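Side-chain contact in AvrRpt2 (PDB 6HQZ), which probably acts as a papain-like cysteine protease of the C70 family, a type III effector that the fire blight pathogen delivers into plant cells: residues F95-P100 with F121-R126. Numbering follows the deposited sequence.
Sequences FGWQTP and FHDPQR
F95 and F121 meet across the strand between them, on strands 93-98 and 118-123, which are not sheet neighbours but flank strand 104-113 on its two sides; their CA atoms, the closest CA pair of the two segments, stand 9.7 Å apart, so the gap is bridged by side chains. The main apolar touch is narrow: CE1 at the ring edge of F95 reaches CB of F121 at 4.1 Å, with CB lying near the plane of the F95 ring. With CG of F95 between the backbone N and the carbonyl carbon (chi1 68°), the ring swings towards the other strand, and CE1 rather than CB does the touching. The two side chains cross at about a right angle, and the ring planes are steeply inclined, so the rings are not stacked in parallel.

Next along the strands, OD2 of D123 comes to 4.3 Å from CZ2 of W97, at the edge of the indole and near its plane, a loose contact. The same carboxylate is fixed through its other oxygen: OD1 accepts from N of Q125 at 2.8 Å with its anti lone pair, forming an Asx turn just after the strand. T99 lies over one face of the indole, its CG2 3.6 Å above the plane, near the rim.

Between the two strands, S107 of strand 104-113 touches the side chains of both phenylalanines, and its OG is hydrogen-bonded to NE1 of W97. F137 of helix 134-140 meets F95 edge-to-face, while L130 and M132 of strand 130-133 pack on F121. H122 instead points away from 95-100 and packs on M27 of helix 19-27, placing the contact on one face of the antiparallel sheet of this papain-like domain.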
ATOM      1  N   PHE A  95      -4.438  -4.235  16.276  1.00 21.35           N
ATOM      2  CA  PHE A  95      -4.806  -5.650  16.227  1.00 20.85           C
ATOM      3  C   PHE A  95      -4.777  -6.299  17.600  1.00 21.24           C
ATOM      4  O   PHE A  95      -3.915  -6.048  18.475  1.00 20.24           O
ATOM      5  CB  PHE A  95      -3.933  -6.449  15.232  1.00 21.43           C
ATOM      6  CG  PHE A  95      -2.509  -6.609  15.616  1.00 20.68           C
ATOM      7  CD1 PHE A  95      -1.616  -5.610  15.310  1.00 21.68           C
ATOM      8  CD2 PHE A  95      -2.029  -7.762  16.180  1.00 21.94           C
ATOM      9  CE1 PHE A  95      -0.273  -5.742  15.581  1.00 21.18           C
ATOM     10  CE2 PHE A  95      -0.674  -7.920  16.426  1.00 20.99           C
ATOM     11  CZ  PHE A  95       0.196  -6.902  16.157  1.00 22.03           C
ATOM     12  N   GLY A  96      -5.750  -7.198  17.743  1.00 20.67           N
ATOM     13  CA  GLY A  96      -5.903  -8.058  18.909  1.00 20.55           C
ATOM     14  C   GLY A  96      -5.240  -9.364  18.644  1.00 19.84           C
ATOM     15  O   GLY A  96      -5.455  -9.939  17.585  1.00 18.66           O
ATOM     16  N   TRP A  97      -4.473  -9.874  19.618  1.00 20.37           N
ATOM     17  CA  TRP A  97      -3.773 -11.152  19.444  1.00 20.15           C
ATOM     18  C   TRP A  97      -3.521 -11.847  20.728  1.00 20.11           C
ATOM     19  O   TRP A  97      -3.537 -11.245  21.788  1.00 20.59           O
ATOM     20  CB  TRP A  97      -2.452 -10.964  18.697  1.00 20.93           C
ATOM     21  CG  TRP A  97      -1.434 -10.139  19.399  1.00 21.07           C
ATOM     22  CD1 TRP A  97      -1.428  -8.779  19.585  1.00 21.51           C
ATOM     23  CD2 TRP A  97      -0.185 -10.622  19.958  1.00 22.35           C
ATOM     24  NE1 TRP A  97      -0.266  -8.406  20.214  1.00 20.95           N
ATOM     25  CE2 TRP A  97       0.529  -9.495  20.399  1.00 21.83           C
ATOM     26  CE3 TRP A  97       0.417 -11.873  20.036  1.00 22.27           C
ATOM     27  CZ2 TRP A  97       1.755  -9.594  20.979  1.00 23.91           C
ATOM     28  CZ3 TRP A  97       1.696 -11.974  20.583  1.00 24.39           C
ATOM     29  CH2 TRP A  97       2.336 -10.839  21.075  1.00 24.95           C
ATOM     30  N   GLN A  98      -3.339 -13.155  20.652  1.00 21.27           N
ATOM     31  CA  GLN A  98      -3.226 -13.951  21.827  1.00 23.41           C
ATOM     32  C   GLN A  98      -1.771 -14.401  22.028  1.00 25.53           C
ATOM     33  O   GLN A  98      -1.171 -14.996  21.123  1.00 24.23           O
ATOM     34  CB  GLN A  98      -4.194 -15.142  21.796  1.00 25.67           C
ATOM     35  CG  GLN A  98      -4.267 -15.911  23.103  1.00 27.38           C
ATOM     36  CD  GLN A  98      -5.238 -17.085  23.082  1.00 29.81           C
ATOM     37  OE1 GLN A  98      -5.482 -17.663  22.042  1.00 29.07           O
ATOM     38  NE2 GLN A  98      -5.807 -17.401  24.234  1.00 32.28           N
ATOM     39  N   THR A  99      -1.257 -14.229  23.235  1.00 25.68           N
ATOM     40  CA  THR A  99       0.121 -14.559  23.450  1.00 29.54           C
ATOM     41  C   THR A  99       0.275 -16.026  23.771  1.00 31.43           C
ATOM     42  O   THR A  99      -0.687 -16.708  24.184  1.00 29.51           O
ATOM     43  CB  THR A  99       0.767 -13.694  24.564  1.00 31.01           C
ATOM     44  OG1 THR A  99       0.068 -13.881  25.800  1.00 34.63           O
ATOM     45  CG2 THR A  99       0.766 -12.257  24.187  1.00 30.35           C
ATOM     46  N   PRO A 100       1.511 -16.519  23.639  1.00 34.75           N
ATOM     47  CA  PRO A 100       1.742 -17.841  24.073  1.00 37.01           C
ATOM     48  C   PRO A 100       1.281 -18.119  25.491  1.00 38.28           C
ATOM     49  O   PRO A 100       0.692 -19.127  25.739  1.00 40.58           O
ATOM     50  CB  PRO A 100       3.290 -17.935  24.039  1.00 39.27           C
ATOM     51  CG  PRO A 100       3.645 -17.116  22.847  1.00 35.68           C
ATOM     52  CD  PRO A 100       2.678 -15.968  22.911  1.00 33.39           C
ATOM     53  N   PHE A 121       5.611  -3.574  14.697  1.00 25.12           N
ATOM     54  CA  PHE A 121       4.501  -3.110  15.508  1.00 24.53           C
ATOM     55  C   PHE A 121       4.976  -2.447  16.770  1.00 23.91           C
ATOM     56  O   PHE A 121       6.064  -2.755  17.307  1.00 24.68           O
ATOM     57  CB  PHE A 121       3.545  -4.271  15.845  1.00 24.01           C
ATOM     58  CG  PHE A 121       4.122  -5.316  16.736  1.00 23.44           C
ATOM     59  CD1 PHE A 121       4.994  -6.306  16.236  1.00 24.23           C
ATOM     60  CD2 PHE A 121       3.803  -5.337  18.096  1.00 23.80           C
ATOM     61  CE1 PHE A 121       5.506  -7.293  17.089  1.00 24.14           C
ATOM     62  CE2 PHE A 121       4.305  -6.341  18.953  1.00 23.77           C
ATOM     63  CZ  PHE A 121       5.183  -7.292  18.481  1.00 24.81           C
ATOM     64  N   HIS A 122       4.153  -1.506  17.224  1.00 24.17           N
ATOM     65  CA  HIS A 122       4.302  -0.833  18.495  1.00 23.02           C
ATOM     66  C   HIS A 122       3.503  -1.665  19.516  1.00 22.54           C
ATOM     67  O   HIS A 122       2.311  -1.833  19.358  1.00 21.49           O
ATOM     68  CB  HIS A 122       3.658   0.554  18.507  1.00 24.13           C
ATOM     69  CG  HIS A 122       4.452   1.601  17.783  1.00 25.14           C
ATOM     70  ND1 HIS A 122       5.778   1.420  17.444  1.00 25.70           N
ATOM     71  CD2 HIS A 122       4.117   2.840  17.374  1.00 26.70           C
ATOM     72  CE1 HIS A 122       6.210   2.500  16.813  1.00 26.96           C
ATOM     73  NE2 HIS A 122       5.237   3.398  16.804  1.00 27.34           N
ATOM     74  N   ASP A 123       4.164  -2.058  20.591  1.00 23.19           N
ATOM     75  CA  ASP A 123       3.544  -2.840  21.679  1.00 23.23           C
ATOM     76  C   ASP A 123       3.483  -1.936  22.911  1.00 22.94           C
ATOM     77  O   ASP A 123       4.508  -1.550  23.476  1.00 23.86           O
ATOM     78  CB  ASP A 123       4.377  -4.065  21.954  1.00 23.20           C
ATOM     79  CG  ASP A 123       3.710  -5.029  22.957  1.00 26.40           C
ATOM     80  OD1 ASP A 123       3.252  -4.602  24.015  1.00 24.80           O
ATOM     81  OD2 ASP A 123       3.738  -6.217  22.722  1.00 26.98           O
ATOM     82  N   PRO A 124       2.277  -1.560  23.336  1.00 22.24           N
ATOM     83  CA  PRO A 124       2.140  -0.660  24.420  1.00 24.68           C
ATOM     84  C   PRO A 124       2.793  -1.135  25.736  1.00 25.83           C
ATOM     85  O   PRO A 124       2.965  -0.327  26.684  1.00 25.03           O
ATOM     86  CB  PRO A 124       0.615  -0.553  24.614  1.00 25.40           C
ATOM     87  CG  PRO A 124      -0.013  -1.104  23.410  1.00 25.51           C
ATOM     88  CD  PRO A 124       1.016  -1.928  22.706  1.00 23.75           C
ATOM     89  N   GLN A 125       3.129  -2.427  25.834  1.00 26.58           N
ATOM     90  CA  GLN A 125       3.775  -2.898  27.024  1.00 30.20           C
ATOM     91  C   GLN A 125       5.185  -3.354  26.847  1.00 29.96           C
ATOM     92  O   GLN A 125       5.830  -3.582  27.819  1.00 35.23           O
ATOM     93  CB  GLN A 125       2.928  -3.989  27.690  1.00 34.46           C
ATOM     94  CG  GLN A 125       3.368  -4.357  29.067  1.00 42.23           C
ATOM     95  CD  GLN A 125       3.819  -3.203  29.993  1.00 49.32           C
ATOM     96  OE1 GLN A 125       3.026  -2.309  30.294  1.00 60.17           O
ATOM     97  NE2 GLN A 125       5.065  -3.278  30.528  1.00 53.34           N
ATOM     98  N   ARG A 126       5.658  -3.481  25.627  1.00 25.57           N
ATOM     99  CA  ARG A 126       6.975  -3.905  25.354  1.00 26.86           C
ATOM    100  C   ARG A 126       7.841  -2.925  24.622  1.00 27.03           C
ATOM    101  O   ARG A 126       9.061  -2.963  24.821  1.00 30.12           O
ATOM    102  CB  ARG A 126       6.935  -5.210  24.591  1.00 26.98           C
ATOM    103  CG  ARG A 126       6.455  -6.314  25.470  1.00 28.21           C
ATOM    104  CD  ARG A 126       7.612  -6.733  26.333  1.00 31.88           C
ATOM    105  NE  ARG A 126       7.385  -8.079  26.763  1.00 32.97           N
ATOM    106  CZ  ARG A 126       6.534  -8.380  27.708  1.00 33.48           C
ATOM    107  NH1 ARG A 126       5.903  -7.409  28.381  1.00 34.16           N
ATOM    108  NH2 ARG A 126       6.396  -9.640  28.022  1.00 36.33           N
TER